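Local coordinates for protein putative NADPH-dependent oxidoreductase (Desulfitobacterium hafniense DCB-2, PDB 3DB2) that probably catalyses an NADPH-dependent oxidation or reduction, as a two-domain dehydrogenase with a Rossmann fold whose natural substrate is not established, at residues C[13-24]-C[42-50]; C[168-179]-C[211-219]. All blocks are in the same frame, centred on the assembly; numbering follows the deposited sequence.

In the fold
Contact 1 (13-24 with 42-50) belongs to the Rossmann domain, where helices 15-24 and 40-50 pack beside the parallel sheet; contact 2 (168-179 with 211-219) belongs to the C-terminal domain and joins a glycine- and proline-rich loop to strand 216-223 of the mixed sheet and the loop leading into it. They share no element and do not touch, with centres about 28 Å apart and nearest atoms about 9 Å apart. Contact 1 is partly buried: rings and methyl groups fill its inner side and a salt bridge lies toward its more exposed side. Contact 2 is more deeply buried and largely polar, as asparagine amides bind backbone carbonyls of a mostly irregular loop. Its strand also reaches the second subunit.

Contact 1: residues C[13-24]-C[42-50]; sequences LGRWAYVMADAY and KREKFGKRY
The edge of the Phe46 ring points into the face of Tyr18 in a T-shaped pair, centroids 5.1 Å apart and planes at 80°. CG of Phe46 lies anti to the backbone N (chi1 -170°), which swings the ring toward 13-24; Leu13 CD2, from the turn just before the helix, sits over the centre of one face, 3.8 Å from the centroid, and Tyr50 CD2 over the other. Tyr18 is a knob among Phe46, Lys45, Arg49 and Tyr50. Its hydroxyl donates to a water 2.7 Å from OH, and that water donates to the carbonyls of Leu13 and Lys42, bridging the two segments. Tyr50 lays a ring face against Ala21 CB, 3.7 Å from the centroid, and its OH donates to Asp22 OD1 at 2.5 Å from well above the carboxylate plane. Arg49 NH1 reaches the same OD1 at 3.0 Å on its syn side, closing a salt bridge with a bent N-H...O bond. A phenylalanine in place of Tyr50 would probably leave Asp22 with Arg49 alone to hold its carboxylate across this contact. The two helices run nearly parallel, 12° apart, as neighbouring helices of a Rossmann fold do, and Gly14 and Ala17 are consistent with its GxGxxA pattern. With two donors on one oxygen, the charge of Asp22 is probably well stabilised, while rings and methyls make the inner seam apolar.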
loop_
_atom_site.group_PDB
_atom_site.type_symbol
_atom_site.label_atom_id
_atom_site.label_comp_id
_atom_site.label_asym_id
_atom_site.label_seq_id
_atom_site.Cartn_x
_atom_site.Cartn_y
_atom_site.Cartn_z
ATOM N N LEU C 13 0.742 -2.361 36.430
ATOM C CA LEU C 13 -0.058 -1.133 36.608
ATOM C C LEU C 13 0.645 0.073 36.004
ATOM O O LEU C 13 0.768 1.131 36.628
ATOM C CB LEU C 13 -0.357 -0.987 38.087
ATOM C CG LEU C 13 -0.983 -2.219 38.751
ATOM C CD1 LEU C 13 -1.171 -1.965 40.234
ATOM C CD2 LEU C 13 -2.310 -2.566 38.102
ATOM N N GLY C 14 1.106 -0.082 34.768
ATOM C CA GLY C 14 1.562 0.981 33.902
ATOM C C GLY C 14 0.428 1.797 33.315
ATOM O O GLY C 14 -0.751 1.743 33.623
ATOM N N ARG C 15 0.775 2.666 32.389
ATOM C CA ARG C 15 -0.110 3.546 31.654
ATOM C C ARG C 15 -1.302 2.792 31.090
ATOM O O ARG C 15 -2.437 3.151 31.354
ATOM C CB ARG C 15 0.713 4.195 30.514
ATOM N N TRP C 16 -1.035 1.755 30.304
ATOM C CA TRP C 16 -2.094 1.018 29.624
ATOM C C TRP C 16 -3.032 0.391 30.637
ATOM O O TRP C 16 -4.234 0.310 30.385
ATOM C CB TRP C 16 -1.502 -0.036 28.660
ATOM C CG TRP C 16 -2.617 -0.558 27.789
ATOM C CD1 TRP C 16 -3.097 -1.838 27.775
ATOM C CD2 TRP C 16 -3.379 0.192 26.829
ATOM N NE1 TRP C 16 -4.115 -1.929 26.858
ATOM C CE2 TRP C 16 -4.302 -0.699 26.266
ATOM C CE3 TRP C 16 -3.360 1.526 26.393
ATOM C CZ2 TRP C 16 -5.208 -0.295 25.284
ATOM C CZ3 TRP C 16 -4.258 1.940 25.416
ATOM C CH2 TRP C 16 -5.161 1.010 24.887
ATOM N N ALA C 17 -2.552 -0.023 31.817
ATOM C CA ALA C 17 -3.494 -0.511 32.817
ATOM C C ALA C 17 -4.593 0.459 33.174
ATOM O O ALA C 17 -5.727 0.091 33.467
ATOM C CB ALA C 17 -2.719 -0.858 34.092
ATOM N N TYR C 18 -4.283 1.759 33.210
ATOM C CA TYR C 18 -5.245 2.795 33.537
ATOM C C TYR C 18 -6.197 3.091 32.365
ATOM O O TYR C 18 -7.388 3.349 32.494
ATOM C CB TYR C 18 -4.478 4.073 33.908
ATOM C CG TYR C 18 -3.743 4.033 35.229
ATOM C CD1 TYR C 18 -2.575 3.324 35.432
ATOM C CD2 TYR C 18 -4.268 4.724 36.311
ATOM C CE1 TYR C 18 -1.934 3.300 36.662
ATOM C CE2 TYR C 18 -3.641 4.717 37.539
ATOM C CZ TYR C 18 -2.475 4.012 37.714
ATOM O OH TYR C 18 -1.892 4.041 38.965
ATOM N N VAL C 19 -5.652 3.113 31.157
ATOM C CA VAL C 19 -6.529 3.259 29.985
ATOM C C VAL C 19 -7.547 2.128 29.980
ATOM O O VAL C 19 -8.718 2.431 29.732
ATOM C CB VAL C 19 -5.719 3.277 28.690
ATOM C CG1 VAL C 19 -6.570 3.226 27.423
ATOM C CG2 VAL C 19 -4.877 4.550 28.684
HETATM N N MSE C 20 -7.085 0.904 30.269
HETATM C CA MSE C 20 -8.014 -0.231 30.276
HETATM C C MSE C 20 -9.077 -0.019 31.342
HETATM O O MSE C 20 -10.269 -0.104 31.038
HETATM C CB MSE C 20 -7.293 -1.564 30.461
HETATM C CG MSE C 20 -6.505 -2.110 29.272
HETATM SE SE MSE C 20 -7.521 -2.183 27.590
HETATM C CE MSE C 20 -8.784 -3.547 28.144
ATOM N N ALA C 21 -8.655 0.268 32.580
ATOM C CA ALA C 21 -9.616 0.390 33.673
ATOM C C ALA C 21 -10.575 1.555 33.478
ATOM O O ALA C 21 -11.747 1.486 33.844
ATOM C CB ALA C 21 -8.856 0.517 34.998
ATOM N N ASP C 22 -10.110 2.651 32.909
ATOM C CA ASP C 22 -10.987 3.762 32.578
ATOM C C ASP C 22 -12.160 3.276 31.734
ATOM O O ASP C 22 -13.315 3.675 31.839
ATOM C CB ASP C 22 -10.191 4.835 31.837
ATOM C CG ASP C 22 -9.374 5.693 32.779
ATOM O OD1 ASP C 22 -9.459 5.486 34.008
ATOM O OD2 ASP C 22 -8.628 6.559 32.270
ATOM N N ALA C 23 -11.910 2.317 30.845
ATOM C CA ALA C 23 -13.041 1.768 30.084
ATOM C C ALA C 23 -13.788 0.674 30.817
ATOM O O ALA C 23 -15.028 0.726 30.916
ATOM C CB ALA C 23 -12.472 1.286 28.755
ATOM N N TYR C 24 -13.100 -0.352 31.331
ATOM C CA TYR C 24 -13.821 -1.555 31.765
ATOM C C TYR C 24 -14.544 -1.314 33.085
ATOM O O TYR C 24 -15.506 -2.037 33.382
ATOM C CB TYR C 24 -12.948 -2.806 31.823
ATOM C CG TYR C 24 -11.779 -2.918 32.748
ATOM C CD1 TYR C 24 -11.962 -3.069 34.122
ATOM C CD2 TYR C 24 -10.480 -2.874 32.275
ATOM C CE1 TYR C 24 -10.898 -3.171 34.994
ATOM C CE2 TYR C 24 -9.392 -2.974 33.137
ATOM C CZ TYR C 24 -9.626 -3.126 34.497
ATOM O OH TYR C 24 -8.574 -3.229 35.381
ATOM N N LYS C 42 3.271 1.817 42.670
ATOM C CA LYS C 42 2.375 1.570 41.526
ATOM C C LYS C 42 1.064 1.000 42.038
ATOM O O LYS C 42 -0.032 1.318 41.568
ATOM C CB LYS C 42 3.073 0.684 40.512
ATOM C CG LYS C 42 3.671 1.392 39.311
ATOM C CD LYS C 42 4.690 0.532 38.603
ATOM C CE LYS C 42 5.686 1.305 37.768
ATOM N NZ LYS C 42 6.465 0.395 36.874
ATOM N N ARG C 43 1.095 0.127 43.050
ATOM C CA ARG C 43 -0.172 -0.429 43.525
ATOM C C ARG C 43 -0.913 0.645 44.308
ATOM O O ARG C 43 -2.140 0.705 44.308
ATOM C CB ARG C 43 0.032 -1.653 44.402
ATOM C CG ARG C 43 0.717 -2.811 43.692
ATOM C CD ARG C 43 2.197 -2.891 44.005
ATOM N NE ARG C 43 2.456 -3.189 45.412
ATOM C CZ ARG C 43 3.332 -4.008 45.949
ATOM N NH1 ARG C 43 4.167 -4.732 45.226
ATOM N NH2 ARG C 43 3.358 -4.082 47.279
ATOM N N GLU C 44 -0.145 1.503 44.975
ATOM C CA GLU C 44 -0.709 2.626 45.722
ATOM C C GLU C 44 -1.702 3.429 44.887
ATOM O O GLU C 44 -2.884 3.566 45.201
ATOM C CB GLU C 44 0.443 3.555 46.131
ATOM C CG GLU C 44 1.373 2.946 47.161
ATOM C CD GLU C 44 0.703 2.582 48.472
ATOM O OE1 GLU C 44 1.416 2.549 49.509
ATOM O OE2 GLU C 44 -0.520 2.324 48.499
ATOM N N LYS C 45 -1.172 4.004 43.833
ATOM C CA LYS C 45 -1.853 4.944 42.944
ATOM C C LYS C 45 -3.066 4.262 42.339
ATOM O O LYS C 45 -4.204 4.727 42.374
ATOM C CB LYS C 45 -0.810 5.376 41.929
ATOM C CG LYS C 45 -1.264 6.418 40.941
ATOM C CD LYS C 45 -0.076 7.140 40.328
ATOM C CE LYS C 45 -0.487 7.849 39.040
ATOM N NZ LYS C 45 -1.806 8.533 39.160
ATOM N N PHE C 46 -2.860 3.071 41.765
ATOM C CA PHE C 46 -3.954 2.411 41.040
ATOM C C PHE C 46 -5.129 2.119 41.946
ATOM O O PHE C 46 -6.301 2.465 41.717
ATOM C CB PHE C 46 -3.356 1.148 40.395
ATOM C CG PHE C 46 -4.303 0.482 39.404
ATOM C CD1 PHE C 46 -5.195 -0.467 39.847
ATOM C CD2 PHE C 46 -4.282 0.830 38.062
ATOM C CE1 PHE C 46 -6.088 -1.098 38.999
ATOM C CE2 PHE C 46 -5.173 0.211 37.196
ATOM C CZ PHE C 46 -6.070 -0.732 37.663
ATOM N N GLY C 47 -4.866 1.445 43.084
ATOM C CA GLY C 47 -5.942 1.090 43.992
ATOM C C GLY C 47 -6.707 2.281 44.504
ATOM O O GLY C 47 -7.911 2.220 44.769
ATOM N N LYS C 48 -6.033 3.418 44.670
ATOM C CA LYS C 48 -6.778 4.608 45.134
ATOM C C LYS C 48 -7.654 5.137 44.010
ATOM O O LYS C 48 -8.852 5.376 44.153
ATOM C CB LYS C 48 -5.751 5.615 45.642
ATOM C CG LYS C 48 -6.334 6.886 46.230
ATOM C CD LYS C 48 -5.246 7.836 46.728
ATOM N N ARG C 49 -7.044 5.316 42.841
ATOM C CA ARG C 49 -7.744 5.767 41.641
ATOM C C ARG C 49 -9.014 4.981 41.388
ATOM O O ARG C 49 -10.090 5.523 41.166
ATOM C CB ARG C 49 -6.814 5.607 40.434
ATOM C CG ARG C 49 -7.492 5.941 39.118
ATOM C CD ARG C 49 -7.621 7.427 38.863
ATOM N NE ARG C 49 -7.126 7.741 37.527
ATOM C CZ ARG C 49 -7.828 7.587 36.411
ATOM N NH1 ARG C 49 -9.076 7.127 36.431
ATOM N NH2 ARG C 49 -7.248 7.911 35.258
ATOM N N TYR C 50 -8.914 3.646 41.386
ATOM C CA TYR C 50 -10.078 2.832 41.033
ATOM C C TYR C 50 -10.695 2.260 42.284
ATOM O O TYR C 50 -11.701 1.551 42.302
ATOM C CB TYR C 50 -9.621 1.774 40.007
ATOM C CG TYR C 50 -9.063 2.458 38.769
ATOM C CD1 TYR C 50 -9.941 3.053 37.855
ATOM C CD2 TYR C 50 -7.718 2.524 38.491
ATOM C CE1 TYR C 50 -9.471 3.684 36.720
ATOM C CE2 TYR C 50 -7.240 3.151 37.357
ATOM C CZ TYR C 50 -8.135 3.740 36.473
ATOM O OH TYR C 50 -7.664 4.361 35.340
HETATM O O HOH W 1 0.386 2.655 38.850
#

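Contact 2: residues C[168-179]-C[211-219]; sequences RGEPATAPGGPL and VENITVNQT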
loop_
_atom_site.group_PDB
_atom_site.type_symbol
_atom_site.label_atom_id
_atom_site.label_comp_id
_atom_site.label_asym_id
_atom_site.label_seq_id
_atom_site.Cartn_x
_atom_site.Cartn_y
_atom_site.Cartn_z
ATOM N N ARG C 168 12.430 0.039 22.587
ATOM C CA ARG C 168 11.731 -0.179 21.306
ATOM C C ARG C 168 12.763 -0.326 20.202
ATOM O O ARG C 168 12.503 -0.777 19.092
ATOM C CB ARG C 168 10.805 0.999 21.067
ATOM C CG ARG C 168 9.579 1.055 21.943
ATOM C CD ARG C 168 8.626 2.150 21.469
ATOM N NE ARG C 168 7.543 2.342 22.429
ATOM C CZ ARG C 168 7.601 3.042 23.550
ATOM N NH1 ARG C 168 8.741 3.646 23.877
ATOM N NH2 ARG C 168 6.532 3.132 24.336
ATOM N N GLY C 169 14.002 0.067 20.507
ATOM C CA GLY C 169 15.128 -0.025 19.597
ATOM C C GLY C 169 15.865 -1.342 19.642
ATOM O O GLY C 169 16.858 -1.558 18.945
ATOM N N GLU C 170 15.411 -2.298 20.460
ATOM C CA GLU C 170 16.069 -3.583 20.574
ATOM C C GLU C 170 15.221 -4.634 19.867
ATOM O O GLU C 170 14.069 -4.873 20.220
ATOM C CB GLU C 170 16.302 -4.057 22.012
ATOM C CG GLU C 170 16.334 -5.581 22.096
ATOM C CD GLU C 170 17.634 -6.228 21.667
ATOM O OE1 GLU C 170 18.710 -5.607 21.808
ATOM O OE2 GLU C 170 17.597 -7.389 21.188
ATOM N N PRO C 171 15.767 -5.268 18.845
ATOM C CA PRO C 171 14.991 -6.289 18.119
ATOM C C PRO C 171 14.330 -7.361 18.965
ATOM O O PRO C 171 13.168 -7.736 18.771
ATOM C CB PRO C 171 16.080 -6.945 17.247
ATOM C CG PRO C 171 17.042 -5.824 16.992
ATOM C CD PRO C 171 17.118 -5.066 18.285
ATOM N N ALA C 172 15.024 -7.925 19.947
ATOM C CA ALA C 172 14.428 -8.993 20.744
ATOM C C ALA C 172 13.138 -8.572 21.430
ATOM O O ALA C 172 12.200 -9.344 21.646
ATOM C CB ALA C 172 15.406 -9.472 21.819
ATOM N N THR C 173 13.014 -7.296 21.808
ATOM C CA THR C 173 11.823 -6.859 22.531
ATOM C C THR C 173 10.742 -6.321 21.603
ATOM O O THR C 173 9.545 -6.315 21.907
ATOM C CB THR C 173 12.344 -5.823 23.550
ATOM O OG1 THR C 173 13.022 -4.752 22.893
ATOM C CG2 THR C 173 13.405 -6.497 24.417
ATOM N N ALA C 174 11.173 -5.813 20.443
ATOM C CA ALA C 174 10.247 -5.251 19.470
ATOM C C ALA C 174 10.611 -5.735 18.071
ATOM O O ALA C 174 11.168 -5.047 17.225
ATOM C CB ALA C 174 10.257 -3.733 19.589
ATOM N N PRO C 175 10.331 -6.988 17.775
ATOM C CA PRO C 175 10.670 -7.518 16.454
ATOM C C PRO C 175 10.004 -6.727 15.320
ATOM O O PRO C 175 8.814 -6.433 15.290
ATOM C CB PRO C 175 10.162 -8.952 16.530
ATOM C CG PRO C 175 10.088 -9.270 17.982
ATOM C CD PRO C 175 9.699 -7.987 18.664
ATOM N N GLY C 176 10.830 -6.371 14.353
ATOM C CA GLY C 176 10.502 -5.586 13.182
ATOM C C GLY C 176 10.140 -4.172 13.550
ATOM O O GLY C 176 9.554 -3.411 12.771
ATOM N N GLY C 177 10.484 -3.747 14.773
ATOM C CA GLY C 177 10.182 -2.387 15.196
ATOM C C GLY C 177 8.691 -2.116 15.278
ATOM O O GLY C 177 7.998 -2.749 16.084
ATOM N N PRO C 178 8.182 -1.199 14.461
ATOM C CA PRO C 178 6.749 -0.918 14.465
ATOM C C PRO C 178 5.954 -2.147 14.033
ATOM O O PRO C 178 4.740 -2.226 14.292
ATOM C CB PRO C 178 6.605 0.267 13.501
ATOM C CG PRO C 178 7.775 0.109 12.567
ATOM C CD PRO C 178 8.891 -0.368 13.465
ATOM N N LEU C 179 6.589 -3.116 13.389
ATOM C CA LEU C 179 5.798 -4.293 12.966
ATOM C C LEU C 179 5.108 -4.984 14.131
ATOM O O LEU C 179 3.959 -5.438 14.041
ATOM C CB LEU C 179 6.735 -5.267 12.283
ATOM C CG LEU C 179 6.186 -6.407 11.451
ATOM C CD1 LEU C 179 5.023 -5.924 10.599
ATOM C CD2 LEU C 179 7.329 -6.999 10.643
ATOM N N VAL C 211 18.148 4.433 16.733
ATOM C CA VAL C 211 18.109 3.094 17.304
ATOM C C VAL C 211 18.571 2.052 16.281
ATOM O O VAL C 211 18.621 2.378 15.089
ATOM C CB VAL C 211 16.725 2.678 17.813
ATOM C CG1 VAL C 211 16.341 3.483 19.043
ATOM C CG2 VAL C 211 15.676 2.837 16.710
ATOM N N GLU C 212 18.895 0.857 16.775
ATOM C CA GLU C 212 19.430 -0.202 15.927
ATOM C C GLU C 212 18.304 -1.035 15.307
ATOM O O GLU C 212 18.500 -1.896 14.448
ATOM C CB GLU C 212 20.347 -1.140 16.700
ATOM C CG GLU C 212 19.640 -2.065 17.673
ATOM C CD GLU C 212 19.645 -1.496 19.087
ATOM O OE1 GLU C 212 19.274 -0.302 19.245
ATOM O OE2 GLU C 212 20.006 -2.235 20.033
ATOM N N ASN C 213 17.064 -0.816 15.744
ATOM C CA ASN C 213 16.000 -1.660 15.191
ATOM C C ASN C 213 15.485 -1.154 13.839
ATOM O O ASN C 213 15.673 0.002 13.444
ATOM C CB ASN C 213 14.864 -1.713 16.195
ATOM C CG ASN C 213 14.103 -3.022 16.187
ATOM O OD1 ASN C 213 14.348 -3.909 15.377
ATOM N ND2 ASN C 213 13.189 -3.104 17.142
ATOM N N ILE C 214 14.813 -2.060 13.134
ATOM C CA ILE C 214 13.992 -1.649 11.966
ATOM C C ILE C 214 13.036 -0.573 12.392
ATOM O O ILE C 214 12.458 -0.684 13.502
ATOM C CB ILE C 214 13.269 -2.910 11.425
ATOM C CG1 ILE C 214 14.229 -3.837 10.679
ATOM C CG2 ILE C 214 12.061 -2.504 10.603
ATOM C CD1 ILE C 214 13.734 -5.235 10.381
ATOM N N THR C 215 12.810 0.481 11.620
ATOM C CA THR C 215 11.734 1.419 11.892
ATOM C C THR C 215 10.740 1.613 10.744
ATOM O O THR C 215 9.778 2.364 10.952
ATOM C CB THR C 215 12.250 2.817 12.270
ATOM O OG1 THR C 215 13.065 3.445 11.300
ATOM C CG2 THR C 215 13.174 2.693 13.497
ATOM N N VAL C 216 11.010 0.953 9.619
ATOM C CA VAL C 216 10.182 1.077 8.414
ATOM C C VAL C 216 10.102 -0.287 7.739
ATOM O O VAL C 216 11.144 -0.878 7.445
ATOM C CB VAL C 216 10.749 2.104 7.424
ATOM C CG1 VAL C 216 9.951 2.111 6.116
ATOM C CG2 VAL C 216 10.788 3.511 7.998
ATOM N N ASN C 217 8.906 -0.812 7.560
ATOM C CA ASN C 217 8.639 -2.056 6.905
ATOM C C ASN C 217 7.553 -1.842 5.810
ATOM O O ASN C 217 6.668 -1.026 6.005
ATOM C CB ASN C 217 8.108 -3.189 7.763
ATOM C CG ASN C 217 9.012 -3.558 8.932
ATOM O OD1 ASN C 217 9.970 -4.284 8.758
ATOM N ND2 ASN C 217 8.596 -3.024 10.077
ATOM N N GLN C 218 7.698 -2.615 4.754
ATOM C CA GLN C 218 6.606 -2.858 3.813
ATOM C C GLN C 218 6.529 -4.385 3.667
ATOM O O GLN C 218 7.497 -5.021 3.286
ATOM C CB GLN C 218 6.843 -2.152 2.512
ATOM C CG GLN C 218 6.641 -0.648 2.671
ATOM C CD GLN C 218 6.686 0.136 1.384
ATOM O OE1 GLN C 218 7.603 -0.077 0.584
ATOM N NE2 GLN C 218 5.738 1.030 1.131
ATOM N N THR C 219 5.349 -4.924 3.946
ATOM C CA THR C 219 5.166 -6.363 4.026
ATOM C C THR C 219 4.060 -6.786 3.047
ATOM O O THR C 219 3.014 -6.114 3.100
ATOM C CB THR C 219 4.742 -6.801 5.439
ATOM O OG1 THR C 219 5.684 -6.241 6.352
ATOM C CG2 THR C 219 4.772 -8.312 5.530
HETATM O O HOH W 2 13.725 -6.240 14.290
#
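A chi1 of -148° carries the amide of Asn213 in among the carbonyls of the 168-179 loop, and Asn217, its CG beside the backbone N (chi1 -58°), brings a second. Asn213 ND2 spends both N-H groups in its own amide plane: one runs almost straight to Arg168 O at 3.1 Å, the other to Ala174 O at 2.8 Å. Ala174 O also accepts from Gly177 N, the closing bond of a type II turn, and the two donors arrive from opposite faces of its plane. Asn213 OD1 takes a bond from a water at 2.6 Å that in turn accepts from Gly176 N. Asn217 ND2 meets Gly176 O at 2.9 Å, lying in the carbonyl plane, and also bonds Thr233, while its OD1 pairs with Asn202. Pro178 CG packs 3.4 Å from Thr215 O, beside the classic beta bulge of Thr215 and Val216 opposite Lys205. Ile214 O, buried without a conventional donor, has only the weak CA-H of Gly177 near it, CA 3.3 Å from O; a side chain on Gly177 would run into that carbonyl. Two asparagines thus supply N-H groups to three backbone carbonyls, two of which also accept a backbone N-H, and tie the loop to strand 216-223 and its lead-in.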